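Local coordinates for kinase-associated protein B (Bacillus cereus, PDB 1Y71) that is of unknown function but probably acts in association with a kinase, as a member of the KapB family in the SH3 clan, at residues Gly21-Glu26 against Arg65-Phe70; Glu26-Arg31 against Arg71-Ile76. One frame throughout, in Å; residues are numbered along the deposited sequence.

Contact 1 of 2, residues Gly21-Glu26 against Arg65-Phe70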
loop_
_atom_site.group_PDB
_atom_site.type_symbol
_atom_site.label_atom_id
_atom_site.label_comp_id
_atom_site.label_asym_id
_atom_site.label_seq_id
_atom_site.Cartn_x
_atom_site.Cartn_y
_atom_site.Cartn_z
ATOM N N GLY B 21 -0.594 0.584 18.684
ATOM C CA GLY B 21 -0.850 0.136 17.324
ATOM C C GLY B 21 0.472 0.259 16.565
ATOM O O GLY B 21 1.367 0.989 16.978
ATOM N N LYS B 22 0.600 -0.465 15.472
ATOM C CA LYS B 22 1.771 -0.322 14.597
ATOM C C LYS B 22 1.299 -0.195 13.167
ATOM O O LYS B 22 0.445 -0.985 12.720
ATOM C CB LYS B 22 2.728 -1.518 14.736
ATOM C CG LYS B 22 4.065 -1.241 14.050
ATOM C CD LYS B 22 5.124 -2.386 14.317
ATOM C CE LYS B 22 6.516 -1.941 13.896
ATOM N NZ LYS B 22 7.501 -3.044 14.171
ATOM N N TYR B 23 1.858 0.794 12.459
ATOM C CA TYR B 23 1.401 1.193 11.125
ATOM C C TYR B 23 2.542 1.321 10.122
ATOM O O TYR B 23 3.685 1.590 10.487
ATOM C CB TYR B 23 0.668 2.579 11.222
ATOM C CG TYR B 23 -0.472 2.556 12.229
ATOM C CD1 TYR B 23 -1.729 2.140 11.851
ATOM C CD2 TYR B 23 -0.249 2.830 13.590
ATOM C CE1 TYR B 23 -2.770 2.072 12.777
ATOM C CE2 TYR B 23 -1.275 2.759 14.518
ATOM C CZ TYR B 23 -2.535 2.390 14.108
ATOM O OH TYR B 23 -3.572 2.295 15.016
ATOM N N ILE B 24 2.218 1.145 8.846
ATOM C CA ILE B 24 3.105 1.586 7.758
ATOM C C ILE B 24 2.572 2.922 7.316
ATOM O O ILE B 24 1.338 3.106 7.165
ATOM C CB ILE B 24 3.122 0.564 6.592
ATOM C CG1 ILE B 24 3.770 -0.724 7.092
ATOM C CG2 ILE B 24 3.755 1.166 5.290
ATOM C CD1 ILE B 24 3.411 -1.979 6.305
ATOM N N GLY B 25 3.478 3.866 7.105
ATOM C CA GLY B 25 3.063 5.211 6.676
ATOM C C GLY B 25 4.130 5.971 5.935
ATOM O O GLY B 25 5.184 5.438 5.597
ATOM N N GLU B 26 3.844 7.230 5.677
ATOM C CA GLU B 26 4.776 8.075 4.957
ATOM C C GLU B 26 5.119 9.310 5.797
ATOM O O GLU B 26 4.228 9.942 6.357
ATOM C CB GLU B 26 4.154 8.454 3.598
ATOM C CG GLU B 26 5.029 9.340 2.750
ATOM C CD GLU B 26 4.282 9.970 1.605
ATOM O OE1 GLU B 26 3.033 9.862 1.535
ATOM O OE2 GLU B 26 4.968 10.599 0.778
ATOM N N ARG B 65 -10.688 1.019 21.309
ATOM C CA ARG B 65 -9.601 1.841 20.811
ATOM C C ARG B 65 -9.482 1.521 19.332
ATOM O O ARG B 65 -9.094 0.407 18.973
ATOM C CB ARG B 65 -8.323 1.526 21.581
ATOM C CG ARG B 65 -7.033 2.100 20.960
ATOM C CD ARG B 65 -5.895 2.129 21.975
ATOM N NE ARG B 65 -6.229 2.934 23.156
ATOM C CZ ARG B 65 -6.633 2.444 24.329
ATOM N NH1 ARG B 65 -6.769 1.125 24.513
ATOM N NH2 ARG B 65 -6.895 3.281 25.333
ATOM N N ARG B 66 -9.842 2.483 18.483
ATOM C CA ARG B 66 -9.726 2.330 17.017
ATOM C C ARG B 66 -8.291 2.485 16.481
ATOM O O ARG B 66 -7.521 3.293 16.978
ATOM C CB ARG B 66 -10.623 3.367 16.292
ATOM C CG ARG B 66 -12.093 3.073 16.273
ATOM C CD ARG B 66 -12.868 4.217 15.566
ATOM N NE ARG B 66 -14.169 3.722 15.138
ATOM C CZ ARG B 66 -14.598 3.652 13.885
ATOM N NH1 ARG B 66 -13.850 4.065 12.870
ATOM N NH2 ARG B 66 -15.808 3.163 13.658
ATOM N N ALA B 67 -7.956 1.725 15.432
ATOM C CA ALA B 67 -6.753 1.975 14.634
ATOM C C ALA B 67 -6.779 3.368 14.027
ATOM O O ALA B 67 -7.866 3.931 13.800
ATOM C CB ALA B 67 -6.608 0.913 13.508
ATOM N N LEU B 68 -5.610 3.943 13.768
ATOM C CA LEU B 68 -5.556 5.142 12.950
ATOM C C LEU B 68 -6.186 4.854 11.574
ATOM O O LEU B 68 -6.065 3.734 11.023
ATOM C CB LEU B 68 -4.125 5.608 12.780
ATOM C CG LEU B 68 -3.398 5.958 14.084
ATOM C CD1 LEU B 68 -1.910 6.258 13.807
ATOM C CD2 LEU B 68 -4.115 7.139 14.798
ATOM N N ALA B 69 -6.840 5.865 11.023
ATOM C CA ALA B 69 -7.569 5.724 9.760
ATOM C C ALA B 69 -6.629 5.892 8.577
ATOM O O ALA B 69 -5.553 6.438 8.729
ATOM C CB ALA B 69 -8.709 6.742 9.691
ATOM N N PHE B 70 -7.075 5.448 7.389
ATOM C CA PHE B 70 -6.306 5.596 6.165
ATOM C C PHE B 70 -6.003 7.071 5.879
ATOM O O PHE B 70 -6.904 7.930 5.864
ATOM C CB PHE B 70 -7.009 4.881 4.962
ATOM C CG PHE B 70 -6.252 5.010 3.686
ATOM C CD1 PHE B 70 -4.944 4.534 3.595
ATOM C CD2 PHE B 70 -6.802 5.692 2.596
ATOM C CE1 PHE B 70 -4.201 4.679 2.405
ATOM C CE2 PHE B 70 -6.071 5.833 1.421
ATOM C CZ PHE B 70 -4.764 5.344 1.338
#

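Contact 2 of 2, residues Glu26-Arg31 against Arg71-Ile76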
loop_
_atom_site.group_PDB
_atom_site.type_symbol
_atom_site.label_atom_id
_atom_site.label_comp_id
_atom_site.label_asym_id
_atom_site.label_seq_id
_atom_site.Cartn_x
_atom_site.Cartn_y
_atom_site.Cartn_z
ATOM N N GLU B 26 3.844 7.230 5.677
ATOM C CA GLU B 26 4.776 8.075 4.957
ATOM C C GLU B 26 5.119 9.310 5.797
ATOM O O GLU B 26 4.228 9.942 6.357
ATOM C CB GLU B 26 4.154 8.454 3.598
ATOM C CG GLU B 26 5.029 9.340 2.750
ATOM C CD GLU B 26 4.282 9.970 1.605
ATOM O OE1 GLU B 26 3.033 9.862 1.535
ATOM O OE2 GLU B 26 4.968 10.599 0.778
ATOM N N VAL B 27 6.401 9.614 5.943
ATOM C CA VAL B 27 6.799 10.827 6.659
ATOM C C VAL B 27 6.342 12.039 5.839
ATOM O O VAL B 27 6.681 12.151 4.661
ATOM C CB VAL B 27 8.322 10.856 6.932
ATOM C CG1 VAL B 27 8.774 12.225 7.501
ATOM C CG2 VAL B 27 8.715 9.699 7.878
ATOM N N THR B 28 5.532 12.904 6.441
ATOM C CA THR B 28 5.073 14.116 5.751
ATOM C C THR B 28 5.597 15.426 6.377
ATOM O O THR B 28 5.480 16.494 5.776
ATOM C CB THR B 28 3.532 14.178 5.610
ATOM O OG1 THR B 28 2.941 14.319 6.894
ATOM C CG2 THR B 28 2.967 12.904 4.934
ATOM N N ASN B 29 6.169 15.345 7.569
ATOM C CA ASN B 29 6.794 16.516 8.203
ATOM C C ASN B 29 7.666 16.041 9.364
ATOM O O ASN B 29 7.391 15.006 9.980
ATOM C CB ASN B 29 5.721 17.522 8.687
ATOM C CG ASN B 29 6.254 18.964 8.879
ATOM O OD1 ASN B 29 7.208 19.410 8.219
ATOM N ND2 ASN B 29 5.604 19.706 9.780
ATOM N N SER B 30 8.723 16.810 9.631
ATOM C CA SER B 30 9.598 16.608 10.773
ATOM C C SER B 30 9.428 17.774 11.739
ATOM O O SER B 30 8.894 18.840 11.390
ATOM C CB SER B 30 11.071 16.563 10.346
ATOM O OG SER B 30 11.330 15.591 9.345
ATOM N N ARG B 31 9.911 17.551 12.952
ATOM C CA ARG B 31 9.937 18.532 14.022
ATOM C C ARG B 31 10.759 17.867 15.104
ATOM O O ARG B 31 10.798 16.643 15.161
ATOM C CB ARG B 31 8.514 18.786 14.535
ATOM C CG ARG B 31 8.384 19.190 16.020
ATOM C CD ARG B 31 6.922 19.429 16.394
ATOM N NE ARG B 31 6.104 18.243 16.139
ATOM C CZ ARG B 31 5.512 17.957 14.979
ATOM N NH1 ARG B 31 5.630 18.764 13.927
ATOM N NH2 ARG B 31 4.802 16.842 14.871
ATOM N N ARG B 71 -4.721 7.369 5.702
ATOM C CA ARG B 71 -4.254 8.739 5.475
ATOM C C ARG B 71 -4.398 9.676 6.670
ATOM O O ARG B 71 -4.094 10.868 6.540
ATOM C CB ARG B 71 -4.869 9.377 4.214
ATOM C CG ARG B 71 -4.649 8.536 2.985
ATOM C CD ARG B 71 -4.955 9.267 1.691
ATOM N NE ARG B 71 -6.337 9.699 1.609
ATOM C CZ ARG B 71 -6.768 10.941 1.876
ATOM N NH1 ARG B 71 -5.915 11.904 2.270
ATOM N NH2 ARG B 71 -8.069 11.227 1.764
ATOM N N GLU B 72 -4.804 9.147 7.836
ATOM C CA GLU B 72 -4.743 9.940 9.070
ATOM C C GLU B 72 -3.285 10.389 9.268
ATOM O O GLU B 72 -2.379 9.635 8.975
ATOM C CB GLU B 72 -5.238 9.123 10.265
ATOM C CG GLU B 72 -5.281 9.922 11.599
ATOM C CD GLU B 72 -6.299 9.375 12.649
ATOM O OE1 GLU B 72 -6.965 8.329 12.455
ATOM O OE2 GLU B 72 -6.447 10.043 13.686
ATOM N N GLN B 73 -3.049 11.624 9.693
ATOM C CA GLN B 73 -1.673 12.064 9.936
ATOM C C GLN B 73 -1.541 12.255 11.438
ATOM O O GLN B 73 -2.390 12.907 12.092
ATOM C CB GLN B 73 -1.290 13.326 9.141
ATOM C CG GLN B 73 -1.601 13.218 7.637
ATOM C CD GLN B 73 -0.747 14.095 6.718
ATOM O OE1 GLN B 73 -0.219 15.144 7.103
ATOM N NE2 GLN B 73 -0.641 13.675 5.475
ATOM N N THR B 74 -0.546 11.592 12.002
ATOM C CA THR B 74 -0.388 11.588 13.446
ATOM C C THR B 74 1.081 11.835 13.766
ATOM O O THR B 74 1.967 11.400 13.046
ATOM C CB THR B 74 -0.982 10.295 14.125
ATOM O OG1 THR B 74 0.004 9.274 14.236
ATOM C CG2 THR B 74 -2.167 9.741 13.337
ATOM N N ASN B 75 1.307 12.598 14.822
ATOM C CA ASN B 75 2.631 12.830 15.368
ATOM C C ASN B 75 3.168 11.625 16.134
ATOM O O ASN B 75 2.509 11.109 17.038
ATOM C CB ASN B 75 2.609 14.050 16.275
ATOM C CG ASN B 75 3.995 14.473 16.696
ATOM O OD1 ASN B 75 4.911 14.533 15.864
ATOM N ND2 ASN B 75 4.160 14.803 17.969
ATOM N N ILE B 76 4.368 11.181 15.758
ATOM C CA ILE B 76 4.984 9.997 16.375
ATOM C C ILE B 76 6.399 10.319 16.803
ATOM O O ILE B 76 7.192 10.802 15.989
ATOM C CB ILE B 76 4.919 8.743 15.413
ATOM C CG1 ILE B 76 3.466 8.429 15.069
ATOM C CG2 ILE B 76 5.580 7.476 16.033
ATOM C CD1 ILE B 76 3.302 7.307 14.095
#

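Contact 1 of 2, residues Gly21-Glu26 against Arg65-Phe70
Y23 OH accepts the backbone N-H of L68 at 2.9 Å from L68 N, in a fairly straight bond (160° at the hydrogen). The phenol reaches this point because its CG lies anti to the carbonyl carbon (chi1 -55°), which sends the ring from strand 21-31 toward loop 65-70. The hydroxyl also lies against the preceding residue, with Y23 OH 3.2 Å from A67 CA. A67 CB sits near the ring plane, at the edge, 4.1 Å from Y23 CE1. L68 then folds back over the ring that its own amide holds: its side chain crosses the phenol at about a right angle, and L68 CD1 lies over one face, 3.9 Å from the centroid of the Y23 ring and 21° off the normal, a CH-pi contact shifted toward the rim on the CE2 side. The branch carbon L68 CG follows behind, 3.7 Å from Y23 CZ. V39 and V42 of the neighbouring strand also touch Y23, while V39 and Y18 pack on L68. From R66 to A69 the loop has extended, polyproline II-like backbone angles. Two further tyrosines bond here: Y128 OH to A67 N, and Y91 OH to L68 O. Three phenol hydroxyls thus fasten the irregular connection between strands 34-42 and 73-77 over the antiparallel sheet of this SH3-clan protein. The amide of a buried leucine is bonded by a side-chain oxygen, and the same tyrosine offers its face to that leucine, so polar bond and apolar packing fix the ring together.

Contact 2 of 2, residues Glu26-Arg31 against Arg71-Ile76
Q73 and T28 meet through their side chains across strand 34-42, which runs between the two strands that bear them. The bond to CB heads toward strand 21-31; from there Q73 sets out with CG beside the backbone N (chi1 -51°) and continues extended, bringing the amide to T28. The amide carbon Q73 CD comes to 3.7 Å from T28 OG1. Beyond it the two amide branches part: Q73 OE1 takes a weak hydrogen bond of 3.3 Å from T28 OG1, and Q73 NE2 lies 3.7 Å from the methyl T28 CG2. V36 and K38 of the middle strand lie against T28 and Q73 respectively. Farther along, R31 and N75 approach from opposite directions, the arginine chain bending at chi3 to bring its guanidinium in. The edge of that group comes up to N75 OD1 through R31 NH2, in a contact whose modelled length is too short to be trusted. S34 OG, at the start of the middle strand, is another hydrogen-bonding partner of N75 OD1. The contact is a side-chain bridge between two non-adjacent strands of the antiparallel sheet, a long side chain on one (Q73, R31) reaching a shorter one on the other (T28, N75). Side chains alone span strand 34-42 at this surface, through one weak hydrogen bond and one doubtful contact.

How the contacts relate
From the N terminus, strand 21-31 supplies the first half of both contacts, 21-26 and then 26-31, with E26 common to the two segments. Strand 34-42 turns back beside it, and a long excursion, partly unmodelled, leads to the loop 65-70, where contact 1 closes the first loop. The chain continues directly, by way of a turn at R71, into 71-76, where contact 2 closes the second, so the loops cross. Contact 1 fastens the irregular connection to the sheet near the centre of the folded chain; contact 2 joins strand 73-77, an edge strand within this chain, to strand 21-31 across 34-42. The two touch directly, with L68 CD1 3.5 Å from T74 CG2.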